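Side-chain contacts in invasion protein INVA (Salmonella enterica, PDB 2X49), which takes part in invasion of the intestinal epithelium as an export-apparatus component of the type III secretion system, here represented by its C-terminal domain: residues 13-16 and 17-20; 174-177 and 178-182; 253-257 and 258-262; 301-304 and 305-309. All blocks are in the same frame, centred on the assembly; numbering follows the deposited sequence.

Contact 1: residues 13-16 and 17-20; sequences LVPK and SRRE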
loop_
_atom_site.group_PDB
_atom_site.type_symbol
_atom_site.label_atom_id
_atom_site.label_comp_id
_atom_site.label_asym_id
_atom_site.label_seq_id
_atom_site.Cartn_x
_atom_site.Cartn_y
_atom_site.Cartn_z
ATOM N N LEU A 13 2.704 14.327 14.638
ATOM C CA LEU A 13 2.141 14.989 15.849
ATOM C C LEU A 13 1.647 13.837 16.731
ATOM O O LEU A 13 0.907 12.983 16.306
ATOM C CB LEU A 13 0.990 15.925 15.519
ATOM C CG LEU A 13 1.212 17.060 14.503
ATOM C CD1 LEU A 13 -0.023 17.897 14.359
ATOM C CD2 LEU A 13 2.466 17.862 14.877
ATOM N N VAL A 14 2.122 13.844 17.970
ATOM C CA VAL A 14 1.852 12.796 18.963
ATOM C C VAL A 14 1.321 13.419 20.257
ATOM O O VAL A 14 1.503 14.588 20.512
ATOM C CB VAL A 14 3.128 11.954 19.238
ATOM C CG1 VAL A 14 3.704 11.417 17.885
ATOM C CG2 VAL A 14 4.175 12.775 19.977
ATOM N N PRO A 15 0.648 12.604 21.062
ATOM C CA PRO A 15 0.243 13.139 22.359
ATOM C C PRO A 15 1.426 13.351 23.281
ATOM O O PRO A 15 2.300 12.538 23.374
ATOM C CB PRO A 15 -0.669 12.030 22.921
ATOM C CG PRO A 15 -1.010 11.128 21.788
ATOM C CD PRO A 15 0.182 11.212 20.868
ATOM N N LYS A 16 1.389 14.485 23.946
ATOM C CA LYS A 16 2.381 14.829 24.964
ATOM C C LYS A 16 2.575 13.682 25.951
ATOM O O LYS A 16 3.697 13.335 26.325
ATOM C CB LYS A 16 2.026 16.150 25.664
ATOM C CG LYS A 16 3.051 16.637 26.649
ATOM C CD LYS A 16 2.685 17.980 27.294
ATOM C CE LYS A 16 2.619 19.187 26.316
ATOM N NZ LYS A 16 3.819 19.336 25.423
ATOM N N SER A 17 1.455 13.057 26.270
ATOM C CA SER A 17 1.411 11.930 27.220
ATOM C C SER A 17 2.094 10.667 26.754
ATOM O O SER A 17 2.334 9.776 27.563
ATOM C CB SER A 17 -0.020 11.531 27.607
ATOM O OG SER A 17 -0.742 11.029 26.483
ATOM N N ARG A 18 2.358 10.575 25.450
ATOM C CA ARG A 18 2.985 9.379 24.854
ATOM C C ARG A 18 4.396 9.630 24.324
ATOM O O ARG A 18 5.098 8.713 23.930
ATOM C CB ARG A 18 2.111 8.821 23.700
ATOM C CG ARG A 18 0.691 8.405 24.110
ATOM C CD ARG A 18 0.659 7.110 24.792
ATOM N NE ARG A 18 -0.710 6.625 24.910
ATOM C CZ ARG A 18 -1.071 5.546 25.608
ATOM N NH1 ARG A 18 -0.145 4.852 26.252
ATOM N NH2 ARG A 18 -2.327 5.146 25.629
ATOM N N ARG A 19 4.795 10.891 24.313
ATOM C CA ARG A 19 6.051 11.311 23.637
ATOM C C ARG A 19 7.267 10.556 24.161
ATOM O O ARG A 19 8.105 10.037 23.379
ATOM C CB ARG A 19 6.249 12.845 23.741
ATOM C CG ARG A 19 7.584 13.423 23.308
ATOM C CD ARG A 19 7.541 13.576 21.759
ATOM N NE ARG A 19 8.743 14.250 21.281
ATOM C CZ ARG A 19 8.906 15.565 21.138
ATOM N NH1 ARG A 19 7.956 16.431 21.441
ATOM N NH2 ARG A 19 10.082 16.037 20.749
ATOM N N GLU A 20 7.378 10.483 25.474
ATOM C CA GLU A 20 8.580 9.882 26.085
ATOM C C GLU A 20 8.642 8.394 25.697
ATOM O O GLU A 20 9.691 7.862 25.365
ATOM C CB GLU A 20 8.622 10.088 27.603
ATOM C CG GLU A 20 9.791 9.473 28.255
ATOM C CD GLU A 20 9.872 9.818 29.757
ATOM O OE1 GLU A 20 8.810 10.003 30.386
ATOM O OE2 GLU A 20 10.984 9.850 30.307
HETATM O O HOH W 1 5.552 11.551 27.547
#
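The pyrrolidine ring of Pro15 lies against the first methylenes of Arg18, the two side chains running obliquely across one another, with Pro15 CG 4.0 Å from Arg18 CG. A backbone bond closes the same turn: Arg18 N donates to Pro15 O at 2.9 Å. Proline suits this place because its ring restricts the backbone where the strand gives way to the helix and offers a compact apolar surface, while its carbonyl still accepts from Arg18 N. In Arg18, chi1 (-60°, CG anti to the carbonyl carbon) lays CG beside the ring, and the bend at chi2 (-78°) then turns the rest of the chain away to Asp56 O and Asp76.

Val14 and Arg19 meet differently. Val14 CG2 is 3.9 Å from Arg19 CD, and the two side chains stand nearly perpendicular. Branched valine, at home in a strand, thus touches the apolar shaft of the arginine at CD, while the charged end is paired with Asp50 and Glu23. Asp50 also binds Lys16, so one carboxylate draws together two positive side chains. A water accepts from Glu20 N and donates to Lys16 O at 2.8 Å, joining the two within the first turn of the helix.

The contact marks the passage from strand 10-14 into helix 16-24. Val14 reaches strands 46-50 and 58-63, which flank its own strand in the mixed sheet, while Arg19 leans on Leu48.

Contact 2: residues 174-177 and 178-182; sequences VQRI and SEVLQ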
loop_
_atom_site.group_PDB
_atom_site.type_symbol
_atom_site.label_atom_id
_atom_site.label_comp_id
_atom_site.label_asym_id
_atom_site.label_seq_id
_atom_site.Cartn_x
_atom_site.Cartn_y
_atom_site.Cartn_z
ATOM N N VAL A 174 16.803 7.519 -17.517
ATOM C CA VAL A 174 16.758 7.570 -16.041
ATOM C C VAL A 174 15.380 8.061 -15.574
ATOM O O VAL A 174 14.770 7.547 -14.636
ATOM C CB VAL A 174 17.869 8.453 -15.433
ATOM C CG1 VAL A 174 17.632 8.607 -13.954
ATOM C CG2 VAL A 174 19.261 7.860 -15.698
ATOM N N GLN A 175 14.873 9.032 -16.300
ATOM C CA GLN A 175 13.548 9.587 -16.002
ATOM C C GLN A 175 12.447 8.547 -16.108
ATOM O O GLN A 175 11.525 8.464 -15.277
ATOM C CB GLN A 175 13.222 10.757 -16.935
ATOM C CG GLN A 175 11.854 11.341 -16.681
ATOM C CD GLN A 175 11.719 11.960 -15.287
ATOM O OE1 GLN A 175 11.110 11.219 -14.345
ATOM N NE2 GLN A 175 12.136 13.097 -15.067
ATOM N N ARG A 176 12.547 7.741 -17.144
ATOM C CA ARG A 176 11.556 6.687 -17.401
ATOM C C ARG A 176 11.634 5.600 -16.337
ATOM O O ARG A 176 10.628 5.165 -15.811
ATOM C CB ARG A 176 11.742 6.098 -18.823
ATOM C CG ARG A 176 10.914 4.934 -19.129
ATOM C CD ARG A 176 9.465 5.096 -18.912
ATOM N NE ARG A 176 8.899 6.294 -19.488
ATOM C CZ ARG A 176 8.342 6.371 -20.684
ATOM N NH1 ARG A 176 8.278 5.307 -21.464
ATOM N NH2 ARG A 176 7.845 7.522 -21.087
ATOM N N ILE A 177 12.857 5.260 -15.972
ATOM C CA ILE A 177 13.058 4.259 -14.913
ATOM C C ILE A 177 12.436 4.786 -13.593
ATOM O O ILE A 177 11.746 4.051 -12.860
ATOM C CB ILE A 177 14.504 3.878 -14.740
ATOM C CG1 ILE A 177 15.013 3.158 -16.018
ATOM C CG2 ILE A 177 14.616 2.976 -13.468
ATOM C CD1 ILE A 177 16.571 3.080 -16.066
ATOM N N SER A 178 12.638 6.060 -13.331
ATOM C CA SER A 178 12.221 6.698 -12.054
ATOM C C SER A 178 10.703 6.643 -11.996
ATOM O O SER A 178 10.081 6.278 -10.979
ATOM C CB SER A 178 12.709 8.127 -11.910
ATOM O OG SER A 178 12.443 8.663 -10.605
ATOM N N GLU A 179 10.098 6.915 -13.149
ATOM C CA GLU A 179 8.645 6.832 -13.277
ATOM C C GLU A 179 8.068 5.461 -12.991
ATOM O O GLU A 179 7.075 5.289 -12.267
ATOM C CB GLU A 179 8.141 7.357 -14.631
ATOM C CG GLU A 179 8.296 8.810 -14.731
ATOM C CD GLU A 179 8.154 9.344 -16.141
ATOM O OE1 GLU A 179 7.879 8.550 -17.071
ATOM O OE2 GLU A 179 8.340 10.577 -16.322
ATOM N N VAL A 180 8.718 4.450 -13.547
ATOM C CA VAL A 180 8.371 3.030 -13.283
ATOM C C VAL A 180 8.419 2.714 -11.768
ATOM O O VAL A 180 7.487 2.201 -11.135
ATOM C CB VAL A 180 9.234 2.063 -14.060
ATOM C CG1 VAL A 180 9.011 0.643 -13.593
ATOM C CG2 VAL A 180 8.914 2.211 -15.544
ATOM N N LEU A 181 9.493 3.116 -11.165
ATOM C CA LEU A 181 9.718 2.828 -9.727
ATOM C C LEU A 181 8.665 3.510 -8.849
ATOM O O LEU A 181 8.144 2.911 -7.894
ATOM C CB LEU A 181 11.150 3.230 -9.320
ATOM C CG LEU A 181 12.354 2.478 -9.951
ATOM C CD1 LEU A 181 13.734 2.806 -9.300
ATOM C CD2 LEU A 181 12.150 0.975 -9.881
ATOM N N GLN A 182 8.390 4.803 -9.130
ATOM C CA GLN A 182 7.369 5.551 -8.387
ATOM C C GLN A 182 6.004 4.898 -8.489
ATOM O O GLN A 182 5.247 4.834 -7.520
ATOM C CB GLN A 182 7.262 7.028 -8.848
ATOM C CG GLN A 182 8.344 7.922 -8.464
ATOM C CD GLN A 182 8.140 9.291 -9.085
ATOM O OE1 GLN A 182 7.657 9.393 -10.221
ATOM N NE2 GLN A 182 8.502 10.355 -8.364
#
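At the edge of the Arg176 guanidinium, near its plane, sits Glu179 OE1, and the carboxylate is turned only 28° from that plane. The salt bridge is a weak one, with Arg176 NE 3.5 Å from Glu179 OE1. Bends at chi2 and chi3 (54° and 49°) bring the end of the arginine round toward Glu179, with NE at the acid, while NH1 goes to Lys209 O. The other carboxylate oxygen faces Gln175: Glu179 OE2 lies 3.6 Å from Gln175 CG and 3.5 Å from Gln175 OE1. Those two oxygens are both acceptors, so this side of the acid meets Gln175 without a hydrogen bond. Glutamate reaches both Arg176 and Gln175 because its first torsion, with CG anti to the carbonyl carbon, lays the chain over Gln175 O, and the chain is extended beyond; Glu179 CG comes to 3.3 Å from Gln175 O.

All this lies along the first turns of the amphipathic helix 174-185, whose i to i+4 bonds are regular; Val180 N to Arg176 O, for example, measures 3.0 Å. Ile177 and Leu181 are one turn apart on a buried side, Ile177 CG2 touching Leu181 CG at 4.2 Å. Their branched aliphatic groups suit the apolar surroundings of Met198, Met194 and Ile197 on helix 194-204. Ser178 is small enough to pack closely against helix 147-158, and its hydroxyl is hydrogen-bonded to Thr150. Val180 meets Leu214 of helix 211-221.

Contact 3: residues 253-257 and 258-262; sequences IRQTS and GSTFL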
loop_
_atom_site.group_PDB
_atom_site.type_symbol
_atom_site.label_atom_id
_atom_site.label_comp_id
_atom_site.label_asym_id
_atom_site.label_seq_id
_atom_site.Cartn_x
_atom_site.Cartn_y
_atom_site.Cartn_z
ATOM N N ILE A 253 -13.118 0.469 -21.976
ATOM C CA ILE A 253 -11.712 0.580 -22.369
ATOM C C ILE A 253 -11.546 0.861 -23.847
ATOM O O ILE A 253 -12.015 0.130 -24.705
ATOM C CB ILE A 253 -10.881 -0.673 -22.052
ATOM C CG1 ILE A 253 -10.835 -0.926 -20.562
ATOM C CG2 ILE A 253 -9.469 -0.500 -22.603
ATOM C CD1 ILE A 253 -10.052 -2.221 -20.225
ATOM N N ARG A 254 -10.823 1.940 -24.085
ATOM C CA ARG A 254 -10.434 2.409 -25.411
ATOM C C ARG A 254 -8.942 2.298 -25.655
ATOM O O ARG A 254 -8.126 2.844 -24.927
ATOM C CB ARG A 254 -10.859 3.871 -25.562
ATOM C CG ARG A 254 -12.339 4.062 -25.789
ATOM C CD ARG A 254 -12.645 5.315 -26.609
ATOM N NE ARG A 254 -12.327 5.133 -28.013
ATOM C CZ ARG A 254 -13.195 5.142 -29.031
ATOM N NH1 ARG A 254 -14.482 5.392 -28.856
ATOM N NH2 ARG A 254 -12.739 4.918 -30.242
ATOM N N GLN A 255 -8.588 1.619 -26.724
ATOM C CA GLN A 255 -7.176 1.542 -27.119
ATOM C C GLN A 255 -6.873 2.582 -28.167
ATOM O O GLN A 255 -7.634 2.777 -29.112
ATOM C CB GLN A 255 -6.794 0.163 -27.665
ATOM C CG GLN A 255 -6.342 -0.805 -26.587
ATOM C CD GLN A 255 -5.499 -1.951 -27.141
ATOM O OE1 GLN A 255 -4.649 -1.748 -28.017
ATOM N NE2 GLN A 255 -5.727 -3.156 -26.631
ATOM N N THR A 256 -5.741 3.239 -27.980
ATOM C CA THR A 256 -5.232 4.221 -28.967
ATOM C C THR A 256 -3.873 3.839 -29.480
ATOM O O THR A 256 -3.372 2.749 -29.219
ATOM C CB THR A 256 -5.120 5.661 -28.409
ATOM O OG1 THR A 256 -3.928 5.779 -27.621
ATOM C CG2 THR A 256 -6.337 6.035 -27.585
ATOM N N SER A 257 -3.290 4.783 -30.204
ATOM C CA SER A 257 -1.976 4.611 -30.843
ATOM C C SER A 257 -0.908 4.950 -29.828
ATOM O O SER A 257 0.285 4.727 -29.998
ATOM C CB SER A 257 -1.836 5.512 -32.074
ATOM O OG SER A 257 -2.278 6.820 -31.757
ATOM N N GLY A 258 -1.416 5.488 -28.745
ATOM C CA GLY A 258 -0.630 5.824 -27.555
ATOM C C GLY A 258 -1.027 4.996 -26.348
ATOM O O GLY A 258 -0.708 3.809 -26.224
ATOM N N SER A 259 -1.722 5.665 -25.452
ATOM C CA SER A 259 -2.222 5.033 -24.224
ATOM C C SER A 259 -3.553 4.380 -24.413
ATOM O O SER A 259 -4.352 4.668 -25.307
ATOM C CB SER A 259 -2.349 6.014 -23.054
ATOM O OG SER A 259 -1.135 6.090 -22.323
ATOM N N THR A 260 -3.757 3.475 -23.492
ATOM C CA THR A 260 -5.025 2.826 -23.312
ATOM C C THR A 260 -5.680 3.515 -22.136
ATOM O O THR A 260 -5.069 3.699 -21.070
ATOM C CB THR A 260 -4.822 1.330 -23.029
ATOM O OG1 THR A 260 -4.105 0.742 -24.114
ATOM C CG2 THR A 260 -6.143 0.634 -22.869
ATOM N N PHE A 261 -6.927 3.908 -22.335
ATOM C CA PHE A 261 -7.672 4.583 -21.283
ATOM C C PHE A 261 -9.090 4.112 -21.158
ATOM O O PHE A 261 -9.673 3.519 -22.064
ATOM C CB PHE A 261 -7.596 6.112 -21.438
ATOM C CG PHE A 261 -8.248 6.652 -22.677
ATOM C CD1 PHE A 261 -9.584 7.025 -22.680
ATOM C CD2 PHE A 261 -7.512 6.846 -23.827
ATOM C CE1 PHE A 261 -10.183 7.549 -23.831
ATOM C CE2 PHE A 261 -8.102 7.373 -24.985
ATOM C CZ PHE A 261 -9.439 7.739 -24.974
ATOM N N LEU A 262 -9.604 4.388 -19.970
ATOM C CA LEU A 262 -10.970 4.077 -19.565
ATOM C C LEU A 262 -11.845 5.271 -19.823
ATOM O O LEU A 262 -11.588 6.362 -19.337
ATOM C CB LEU A 262 -11.067 3.725 -18.092
ATOM C CG LEU A 262 -12.438 3.282 -17.598
ATOM C CD1 LEU A 262 -12.887 1.974 -18.255
ATOM C CD2 LEU A 262 -12.395 3.099 -16.070
#
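Strands 253-255 and 260-262 run antiparallel at 157° as a short beta hairpin, gripped at the hydrogen-bonded pair Arg254 and Phe261 by Arg254 N to Phe261 O (2.8 Å) and Phe261 N to Arg254 O (3.0 Å). On the face of that pair, Arg254 CB stands over one face of the Phe261 ring, 4.3 Å from its centroid, in a CH-pi contact. With chi1 at 65°, the phenyl is carried back across the hairpin, where Thr256 CG2 comes obliquely to Phe261 CE2 at 3.4 Å. The other face bears Ile253, Thr260 and Leu262: Ile253 CG2 touches Thr260 CG2 at 3.5 Å, and Leu262 CD1 closes on Ile253 CG1. The beta-branched Ile253 and Thr260 suit extended strands, and this face turns to Phe301 of helix 299-306.

In the turn Thr256 uses both branches of its side chain. Its hydroxyl donates to Ser259 O at 2.6 Å and accepts from Gly258 N at 2.8 Å, while its methyl touches the ring at CE2. Thr256 N adds a weak bond to Ser259 O. Donating once and accepting once, the threonine hydroxyl helps to hold the exposed turn, whereas the strands that lead from it combine backbone bonds with apolar contact on both faces.

Contact 4: residues 301-304 and 305-309; sequences FIKK and MIEGR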
loop_
_atom_site.group_PDB
_atom_site.type_symbol
_atom_site.label_atom_id
_atom_site.label_comp_id
_atom_site.label_asym_id
_atom_site.label_seq_id
_atom_site.Cartn_x
_atom_site.Cartn_y
_atom_site.Cartn_z
ATOM N N PHE A 301 -7.173 -0.260 -14.339
ATOM C CA PHE A 301 -8.310 0.665 -14.536
ATOM C C PHE A 301 -9.204 0.721 -13.316
ATOM O O PHE A 301 -9.735 1.779 -12.962
ATOM C CB PHE A 301 -9.115 0.313 -15.792
ATOM C CG PHE A 301 -8.249 0.317 -17.027
ATOM C CD1 PHE A 301 -7.789 1.521 -17.553
ATOM C CD2 PHE A 301 -7.816 -0.882 -17.618
ATOM C CE1 PHE A 301 -6.946 1.539 -18.684
ATOM C CE2 PHE A 301 -6.968 -0.859 -18.744
ATOM C CZ PHE A 301 -6.549 0.352 -19.270
ATOM N N ILE A 302 -9.406 -0.446 -12.729
ATOM C CA ILE A 302 -10.161 -0.537 -11.480
ATOM C C ILE A 302 -9.442 0.248 -10.381
ATOM O O ILE A 302 -10.075 1.004 -9.652
ATOM C CB ILE A 302 -10.455 -1.974 -11.067
ATOM C CG1 ILE A 302 -11.412 -2.588 -12.075
ATOM C CG2 ILE A 302 -11.075 -2.025 -9.649
ATOM C CD1 ILE A 302 -11.511 -4.125 -11.991
ATOM N N LYS A 303 -8.129 0.086 -10.308
ATOM C CA LYS A 303 -7.296 0.828 -9.318
ATOM C C LYS A 303 -7.496 2.339 -9.494
ATOM O O LYS A 303 -7.871 3.041 -8.555
ATOM C CB LYS A 303 -5.813 0.433 -9.312
ATOM C CG LYS A 303 -4.906 1.399 -8.533
ATOM C CD LYS A 303 -5.055 1.269 -7.006
ATOM C CE LYS A 303 -4.194 2.287 -6.262
ATOM N NZ LYS A 303 -4.447 2.362 -4.817
ATOM N N LYS A 304 -7.408 2.809 -10.727
ATOM C CA LYS A 304 -7.572 4.256 -10.998
ATOM C C LYS A 304 -8.955 4.747 -10.642
ATOM O O LYS A 304 -9.141 5.856 -10.119
ATOM C CB LYS A 304 -7.236 4.613 -12.458
ATOM C CG LYS A 304 -7.149 6.124 -12.761
ATOM C CD LYS A 304 -6.468 6.398 -14.103
ATOM C CE LYS A 304 -5.881 7.816 -14.180
ATOM N NZ LYS A 304 -6.688 8.722 -15.060
ATOM N N MET A 305 -9.939 3.894 -10.884
ATOM C CA MET A 305 -11.310 4.266 -10.628
ATOM C C MET A 305 -11.626 4.422 -9.129
ATOM O O MET A 305 -12.270 5.393 -8.714
ATOM C CB MET A 305 -12.256 3.273 -11.323
ATOM C CG MET A 305 -13.563 3.192 -10.693
ATOM S SD MET A 305 -14.736 2.855 -12.005
ATOM C CE MET A 305 -14.407 4.295 -13.004
ATOM N N ILE A 306 -11.109 3.517 -8.325
ATOM C CA ILE A 306 -11.529 3.441 -6.897
ATOM C C ILE A 306 -10.653 4.204 -5.938
ATOM O O ILE A 306 -11.028 4.412 -4.781
ATOM C CB ILE A 306 -11.611 1.978 -6.367
ATOM C CG1 ILE A 306 -10.221 1.378 -6.222
ATOM C CG2 ILE A 306 -12.578 1.160 -7.198
ATOM C CD1 ILE A 306 -10.187 0.019 -5.483
ATOM N N GLU A 307 -9.528 4.664 -6.433
ATOM C CA GLU A 307 -8.459 5.168 -5.514
ATOM C C GLU A 307 -8.749 6.515 -4.889
ATOM O O GLU A 307 -8.182 6.861 -3.874
ATOM C CB GLU A 307 -7.084 5.214 -6.163
ATOM C CG GLU A 307 -6.948 6.234 -7.219
ATOM C CD GLU A 307 -5.583 6.203 -7.880
ATOM O OE1 GLU A 307 -4.775 5.346 -7.498
ATOM O OE2 GLU A 307 -5.332 7.034 -8.789
ATOM N N GLY A 308 -9.698 7.203 -5.477
ATOM C CA GLY A 308 -10.151 8.478 -4.962
ATOM C C GLY A 308 -10.860 8.319 -3.635
ATOM O O GLY A 308 -10.566 9.012 -2.653
ATOM N N ARG A 309 -11.781 7.373 -3.642
ATOM C CA ARG A 309 -12.607 7.072 -2.476
ATOM C C ARG A 309 -12.008 6.104 -1.512
ATOM O O ARG A 309 -12.174 6.252 -0.294
ATOM C CB ARG A 309 -14.003 6.559 -2.833
ATOM C CG ARG A 309 -14.912 6.539 -1.617
ATOM C CD ARG A 309 -16.439 6.505 -1.906
ATOM N NE ARG A 309 -17.209 6.517 -0.658
ATOM C CZ ARG A 309 -18.516 6.710 -0.563
ATOM N NH1 ARG A 309 -19.245 6.899 -1.643
ATOM N NH2 ARG A 309 -19.108 6.719 0.619
#
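This is a local contact between side chains one turn apart, i to i+4, in helix 299-306, the helix of a beta-alpha-beta unit that joins strands 291-294 and 314-317 of the parallel sheet. The helical bonds change in quality on the way. Met305 N to Phe301 O and Ile306 N to Ile302 O are both regular at 3.0 Å, but Lys303 O takes two weak bonds in place of one regular one, from Ile306 N at 3.3 Å and from Glu307 N at 3.1 Å.

The side chains follow the two sides of the helix. Ile302 CG2 meets Ile306 CG2 at 4.3 Å, so two branched aliphatic residues pack side by side on one side of the helix. On the polar side Lys303 and Glu307 cross at about a right angle. Glu307 OE1 rests 3.4 Å from Lys303 CE, on the lysine's methylene chain. The ammonium itself is farther off, with Lys303 NZ 4.0 Å from Glu307 OE1, too long for a salt bridge, though the opposite charges probably still attract. Lys303 bends at chi2 (74°) and is straight beyond, which takes NZ past Glu307 to its true partner, Glu314. A long flexible lysine suits this place: its chain is buried while its charge is met at the end.

Ile302 and Ile306 both pack on Leu292 of strand 291-294. Met305, with its pliable thioether, fills in against Leu272 and Met273 of helix 266-280, and Ile249 of helix 243-252 touches Phe301, Ile302 and Met305.

Contacts 1, 2 and 4 are partly buried, whereas contact 3 is a surface contact. Contacts 3 and 4 are the only two that touch: the hairpin turns its Ile253, Thr260 and Leu262 face to Phe301 of a partly buried helix, with Thr260 CG2 3.6 Å from Phe301 CZ, and Leu262 also meets Met305. Contacts 2 and 4 both follow a helix with an aliphatic side and a charged side, but in contact 2 the acid forms a weak salt bridge locally, whereas in contact 4 the lysine's salt bridge is with a strand. Contact 1, its centre about 50 Å from that of contact 3, joins strand to helix and pairs its charges with Asp50, Asp76 and Glu23.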